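Local structure of putative membrane protein COG4129 (Clostridium difficile, 3KMI) at residues A[21-35]-A[88-101]. The protein is a putative membrane protein that may export aromatic acids, this chain being its helical C-terminal domain. Residues are numbered along the deposited sequence; the frame is centred on the assembly and turned at random. Where two conformers were deposited one is given.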
loop_
_atom_site.group_PDB
_atom_site.type_symbol
_atom_site.label_atom_id
_atom_site.label_comp_id
_atom_site.label_asym_id
_atom_site.label_seq_id
_atom_site.Cartn_x
_atom_site.Cartn_y
_atom_site.Cartn_z
ATOM N N VAL A 21 6.090 0.086 15.747
ATOM C CA VAL A 21 5.920 -0.382 14.377
ATOM C C VAL A 21 6.727 -1.683 14.204
ATOM O O VAL A 21 6.235 -2.674 13.655
ATOM C CB VAL A 21 6.457 0.685 13.355
ATOM C CG1 VAL A 21 6.588 0.083 11.976
ATOM C CG2 VAL A 21 5.513 1.963 13.356
ATOM N N SER A 22 7.937 -1.682 14.724
ATOM C CA SER A 22 8.817 -2.852 14.497
ATOM C C SER A 22 8.266 -4.058 15.232
ATOM O O SER A 22 8.300 -5.184 14.717
ATOM C CB SER A 22 10.229 -2.551 14.963
ATOM O OG SER A 22 10.812 -1.502 14.205
ATOM N N ILE A 23 7.740 -3.812 16.430
ATOM C CA ILE A 23 7.129 -4.888 17.216
ATOM C C ILE A 23 6.014 -5.604 16.423
ATOM O O ILE A 23 5.963 -6.828 16.390
ATOM C CB ILE A 23 6.572 -4.373 18.566
ATOM C CG1 ILE A 23 7.737 -4.130 19.529
ATOM C CG2 ILE A 23 5.655 -5.418 19.174
ATOM C CD1 ILE A 23 7.369 -3.348 20.838
ATOM N N VAL A 24 5.134 -4.828 15.796
ATOM C CA VAL A 24 4.028 -5.377 15.020
ATOM C C VAL A 24 4.627 -6.089 13.797
ATOM O O VAL A 24 4.145 -7.128 13.401
ATOM C CB VAL A 24 3.008 -4.279 14.576
ATOM C CG1 VAL A 24 1.944 -4.886 13.626
ATOM C CG2 VAL A 24 2.321 -3.635 15.801
ATOM N N LEU A 25 5.631 -5.491 13.165
ATOM C CA LEU A 25 6.265 -6.132 12.009
ATOM C C LEU A 25 6.811 -7.531 12.354
ATOM O O LEU A 25 6.623 -8.509 11.607
ATOM C CB LEU A 25 7.364 -5.205 11.434
ATOM C CG LEU A 25 7.996 -5.707 10.141
ATOM C CD1 LEU A 25 7.040 -5.518 8.931
ATOM C CD2 LEU A 25 9.347 -4.989 9.823
ATOM N N ILE A 26 7.498 -7.625 13.482
ATOM C CA ILE A 26 8.049 -8.906 13.924
ATOM C C ILE A 26 6.910 -9.909 14.244
ATOM O O ILE A 26 7.042 -11.111 13.981
ATOM C CB ILE A 26 8.977 -8.679 15.152
ATOM C CG1 ILE A 26 10.242 -7.929 14.705
ATOM C CG2 ILE A 26 9.300 -9.978 15.857
ATOM C CD1 ILE A 26 10.925 -7.097 15.821
ATOM N N ASP A 27 5.808 -9.411 14.818
ATOM C CA ASP A 27 4.631 -10.288 15.046
ATOM C C ASP A 27 4.205 -10.887 13.734
ATOM O O ASP A 27 3.874 -12.063 13.698
ATOM C CB ASP A 27 3.410 -9.528 15.581
ATOM C CG ASP A 27 3.589 -9.032 16.977
ATOM O OD1 ASP A 27 4.444 -9.576 17.690
ATOM O OD2 ASP A 27 2.846 -8.093 17.368
ATOM N N ILE A 28 4.179 -10.066 12.674
ATOM C CA ILE A 28 3.838 -10.557 11.324
ATOM C C ILE A 28 4.791 -11.686 10.838
ATOM O O ILE A 28 4.346 -12.786 10.424
ATOM C CB ILE A 28 3.703 -9.397 10.304
ATOM C CG1 ILE A 28 2.422 -8.599 10.615
ATOM C CG2 ILE A 28 3.659 -9.931 8.869
ATOM C CD1 ILE A 28 2.488 -7.125 10.125
ATOM N N ALA A 29 6.084 -11.446 10.930
ATOM C CA ALA A 29 7.080 -12.483 10.566
ATOM C C ALA A 29 6.797 -13.808 11.326
ATOM O O ALA A 29 6.950 -14.889 10.758
ATOM C CB ALA A 29 8.492 -12.010 10.857
ATOM N N ASP A 30 6.428 -13.718 12.607
ATOM C CA ASP A 30 6.159 -14.919 13.435
ATOM C C ASP A 30 4.899 -15.651 12.996
ATOM O O ASP A 30 4.777 -16.876 13.154
ATOM C CB ASP A 30 5.979 -14.532 14.912
ATOM C CG ASP A 30 7.268 -14.035 15.561
ATOM O OD1 ASP A 30 8.354 -14.398 15.078
ATOM O OD2 ASP A 30 7.192 -13.271 16.559
ATOM N N ILE A 31 3.923 -14.897 12.500
ATOM C CA ILE A 31 2.669 -15.488 12.038
ATOM C C ILE A 31 2.900 -16.349 10.782
ATOM O O ILE A 31 2.326 -17.450 10.649
ATOM C CB ILE A 31 1.576 -14.431 11.818
ATOM C CG1 ILE A 31 1.046 -13.958 13.192
ATOM C CG2 ILE A 31 0.440 -15.047 10.968
ATOM C CD1 ILE A 31 0.369 -12.607 13.210
ATOM N N ILE A 32 3.782 -15.886 9.889
ATOM C CA ILE A 32 4.123 -16.681 8.693
ATOM C C ILE A 32 4.553 -18.102 9.073
ATOM O O ILE A 32 4.118 -19.079 8.442
ATOM C CB ILE A 32 5.200 -15.986 7.809
ATOM C CG1 ILE A 32 4.672 -14.648 7.330
ATOM C CG2 ILE A 32 5.679 -16.888 6.640
ATOM C CD1 ILE A 32 5.739 -13.682 6.799
ATOM N N VAL A 33 5.381 -18.207 10.116
ATOM C CA VAL A 33 5.968 -19.488 10.538
ATOM C C VAL A 33 5.050 -20.268 11.475
ATOM O O VAL A 33 5.019 -21.479 11.411
ATOM C CB VAL A 33 7.351 -19.317 11.221
ATOM C CG1 VAL A 33 7.885 -20.659 11.702
ATOM C CG2 VAL A 33 8.328 -18.722 10.271
ATOM N N ASN A 34 4.302 -19.580 12.330
ATOM C CA ASN A 34 3.295 -20.238 13.205
ATOM C C ASN A 34 1.898 -19.654 13.066
ATOM O O ASN A 34 1.470 -18.917 13.946
ATOM C CB ASN A 34 3.702 -20.102 14.668
ATOM C CG ASN A 34 5.042 -20.694 14.954
ATOM O OD1 ASN A 34 5.180 -21.911 15.115
ATOM N ND2 ASN A 34 6.048 -19.837 15.051
ATOM N N PRO A 35 1.173 -19.970 11.972
ATOM C CA PRO A 35 -0.121 -19.304 11.749
ATOM C C PRO A 35 -1.117 -19.415 12.915
ATOM O O PRO A 35 -1.889 -18.480 13.168
ATOM C CB PRO A 35 -0.692 -20.021 10.507
ATOM C CG PRO A 35 0.243 -21.151 10.197
ATOM C CD PRO A 35 1.557 -20.816 10.829
ATOM N N LEU A 88 1.460 -2.421 7.657
ATOM C CA LEU A 88 1.367 -3.533 8.622
ATOM C C LEU A 88 0.031 -4.250 8.539
ATOM O O LEU A 88 -0.021 -5.496 8.475
ATOM C CB LEU A 88 1.622 -3.064 10.073
ATOM C CG LEU A 88 3.050 -2.580 10.418
ATOM C CD1 LEU A 88 3.073 -1.864 11.801
ATOM C CD2 LEU A 88 4.046 -3.764 10.385
ATOM N N GLU A 89 -1.049 -3.469 8.547
ATOM C CA GLU A 89 -2.380 -4.075 8.363
ATOM C C GLU A 89 -2.520 -4.816 7.024
ATOM O O GLU A 89 -3.111 -5.884 6.990
ATOM C CB GLU A 89 -3.463 -3.004 8.487
ATOM C CG GLU A 89 -3.562 -2.500 9.897
ATOM C CD GLU A 89 -4.718 -1.521 10.067
ATOM O OE1 GLU A 89 -4.765 -0.491 9.378
ATOM O OE2 GLU A 89 -5.584 -1.808 10.864
ATOM N N ASN A 90 -1.986 -4.243 5.943
ATOM C CA ASN A 90 -1.974 -4.927 4.647
ATOM C C ASN A 90 -1.194 -6.258 4.693
ATOM O O ASN A 90 -1.665 -7.266 4.171
ATOM C CB ASN A 90 -1.404 -4.035 3.548
ATOM C CG ASN A 90 -2.210 -2.766 3.326
ATOM O OD1 ASN A 90 -3.363 -2.638 3.782
ATOM N ND2 ASN A 90 -1.612 -1.823 2.603
ATOM N N LEU A 91 -0.005 -6.240 5.290
ATOM C CA LEU A 91 0.777 -7.465 5.440
ATOM C C LEU A 91 -0.012 -8.495 6.231
ATOM O O LEU A 91 -0.178 -9.620 5.769
ATOM C CB LEU A 91 2.109 -7.167 6.111
ATOM C CG LEU A 91 3.051 -6.386 5.190
ATOM C CD1 LEU A 91 4.119 -5.697 6.018
ATOM C CD2 LEU A 91 3.670 -7.300 4.147
ATOM N N TYR A 92 -0.519 -8.098 7.401
ATOM C CA TYR A 92 -1.304 -9.020 8.242
ATOM C C TYR A 92 -2.424 -9.701 7.458
ATOM O O TYR A 92 -2.588 -10.935 7.563
ATOM C CB TYR A 92 -1.894 -8.307 9.472
ATOM C CG TYR A 92 -2.788 -9.230 10.314
ATOM C CD1 TYR A 92 -2.223 -10.154 11.201
ATOM C CD2 TYR A 92 -4.176 -9.163 10.233
ATOM C CE1 TYR A 92 -3.039 -11.003 12.007
ATOM C CE2 TYR A 92 -4.997 -10.009 11.026
ATOM C CZ TYR A 92 -4.407 -10.922 11.896
ATOM O OH TYR A 92 -5.168 -11.750 12.669
ATOM N N SER A 93 -3.219 -8.924 6.720
ATOM C CA SER A 93 -4.286 -9.489 5.893
ATOM C C SER A 93 -3.705 -10.561 4.967
ATOM O O SER A 93 -4.235 -11.679 4.894
ATOM C CB SER A 93 -5.006 -8.385 5.104
ATOM O OG SER A 93 -6.026 -8.904 4.283
ATOM N N TYR A 94 -2.592 -10.244 4.297
ATOM C CA TYR A 94 -2.007 -11.187 3.346
ATOM C C TYR A 94 -1.496 -12.454 4.045
ATOM O O TYR A 94 -1.832 -13.557 3.645
ATOM C CB TYR A 94 -0.838 -10.555 2.578
ATOM C CG TYR A 94 -1.245 -9.469 1.590
ATOM C CD1 TYR A 94 -2.460 -9.516 0.919
ATOM C CD2 TYR A 94 -0.374 -8.419 1.319
ATOM C CE1 TYR A 94 -2.806 -8.512 -0.009
ATOM C CE2 TYR A 94 -0.696 -7.411 0.427
ATOM C CZ TYR A 94 -1.898 -7.467 -0.249
ATOM O OH TYR A 94 -2.171 -6.462 -1.149
ATOM N N VAL A 95 -0.703 -12.300 5.103
ATOM C CA VAL A 95 -0.100 -13.477 5.751
ATOM C C VAL A 95 -1.163 -14.336 6.413
ATOM O O VAL A 95 -1.020 -15.554 6.462
ATOM C CB VAL A 95 1.010 -13.099 6.763
ATOM C CG1 VAL A 95 2.180 -12.416 6.028
ATOM C CG2 VAL A 95 0.448 -12.194 7.832
ATOM N N SER A 96 -2.239 -13.708 6.878
ATOM C CA SER A 96 -3.347 -14.456 7.477
ATOM C C SER A 96 -4.102 -15.300 6.437
ATOM O O SER A 96 -4.930 -16.137 6.790
ATOM C CB SER A 96 -4.300 -13.545 8.260
ATOM O OG SER A 96 -5.033 -12.690 7.407
ATOM N N GLN A 97 -3.794 -15.097 5.159
ATOM C CA GLN A 97 -4.350 -15.940 4.088
ATOM C C GLN A 97 -3.475 -17.145 3.709
ATOM O O GLN A 97 -3.945 -18.034 3.022
ATOM C CB GLN A 97 -4.659 -15.100 2.849
ATOM C CG GLN A 97 -5.826 -14.145 3.039
ATOM C CD GLN A 97 -5.960 -13.176 1.865
ATOM O OE1 GLN A 97 -5.790 -11.985 2.026
ATOM N NE2 GLN A 97 -6.244 -13.701 0.685
ATOM N N LEU A 98 -2.212 -17.179 4.134
ATOM C CA LEU A 98 -1.320 -18.315 3.769
ATOM C C LEU A 98 -1.873 -19.658 4.233
ATOM O O LEU A 98 -2.351 -19.768 5.358
ATOM C CB LEU A 98 0.099 -18.109 4.324
ATOM C CG LEU A 98 0.903 -16.970 3.676
ATOM C CD1 LEU A 98 2.081 -16.581 4.526
ATOM C CD2 LEU A 98 1.392 -17.298 2.272
ATOM N N ASN A 99 -1.782 -20.660 3.350
ATOM C CA ASN A 99 -2.263 -22.049 3.555
ATOM C C ASN A 99 -1.149 -23.014 3.995
ATOM O O ASN A 99 -1.429 -24.146 4.423
ATOM C CB ASN A 99 -2.815 -22.635 2.235
ATOM C CG ASN A 99 -4.062 -21.949 1.734
ATOM O OD1 ASN A 99 -4.046 -20.766 1.390
ATOM N ND2 ASN A 99 -5.154 -22.710 1.637
ATOM N N SER A 100 0.104 -22.583 3.862
ATOM C CA SER A 100 1.274 -23.483 3.935
ATOM C C SER A 100 2.449 -22.543 4.293
ATOM O O SER A 100 2.335 -21.334 4.087
ATOM C CB SER A 100 1.476 -24.086 2.541
ATOM O OG SER A 100 2.480 -25.082 2.491
ATOM N N THR A 101 3.557 -23.072 4.794
ATOM C CA THR A 101 4.761 -22.259 4.964
ATOM C C THR A 101 5.897 -22.872 4.154
ATOM O O THR A 101 6.751 -23.554 4.732
ATOM C CB THR A 101 5.194 -22.165 6.449
ATOM O OG1 THR A 101 4.056 -21.857 7.252
ATOM C CG2 THR A 101 6.257 -21.070 6.662
#
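Leu88 and Ile28 are reciprocal knobs, each lining the hole that receives the other, where helices 7-33 and 68-95 run side by side in this helical bundle, a compact example of knobs-into-holes packing. The local axes are nearly parallel, 8° apart and 10.0 Å at closest approach. Leu88 drops into a hollow lined by Val21, Val24, Leu25 and Ile28; its two methyls part within it, CD1 lying 3.7 Å from Val24 CB and CD2 3.6 Å from Leu25 CA. In return, Ile28 enters the space among Leu88, Leu91, Tyr92 and Val95. With CG1 anti to the carbonyl carbon (chi1 -71°) and the chain extended beyond it, CD1 reaches to 3.4 Å from Leu88 O, while the CG2 branch meets both methyls of Val95. One turn on, Ile32 crosses Val95 at about a right angle, with CG1 3.6 Å from Val95 CG1. Flanking this seam, Ile31 CD1 meets the Tyr92 ring at its edge, in plane, 4.0 Å from CE1; the same ring stacks on Tyr41. Beyond the turn at Val95-Leu98, Thr101 OG1 lies 3.0 Å from Ile32 O, a likely hydrogen bond. Between these segments adhesion is therefore mainly apolar, resting on the fit and burial of branched aliphatic groups.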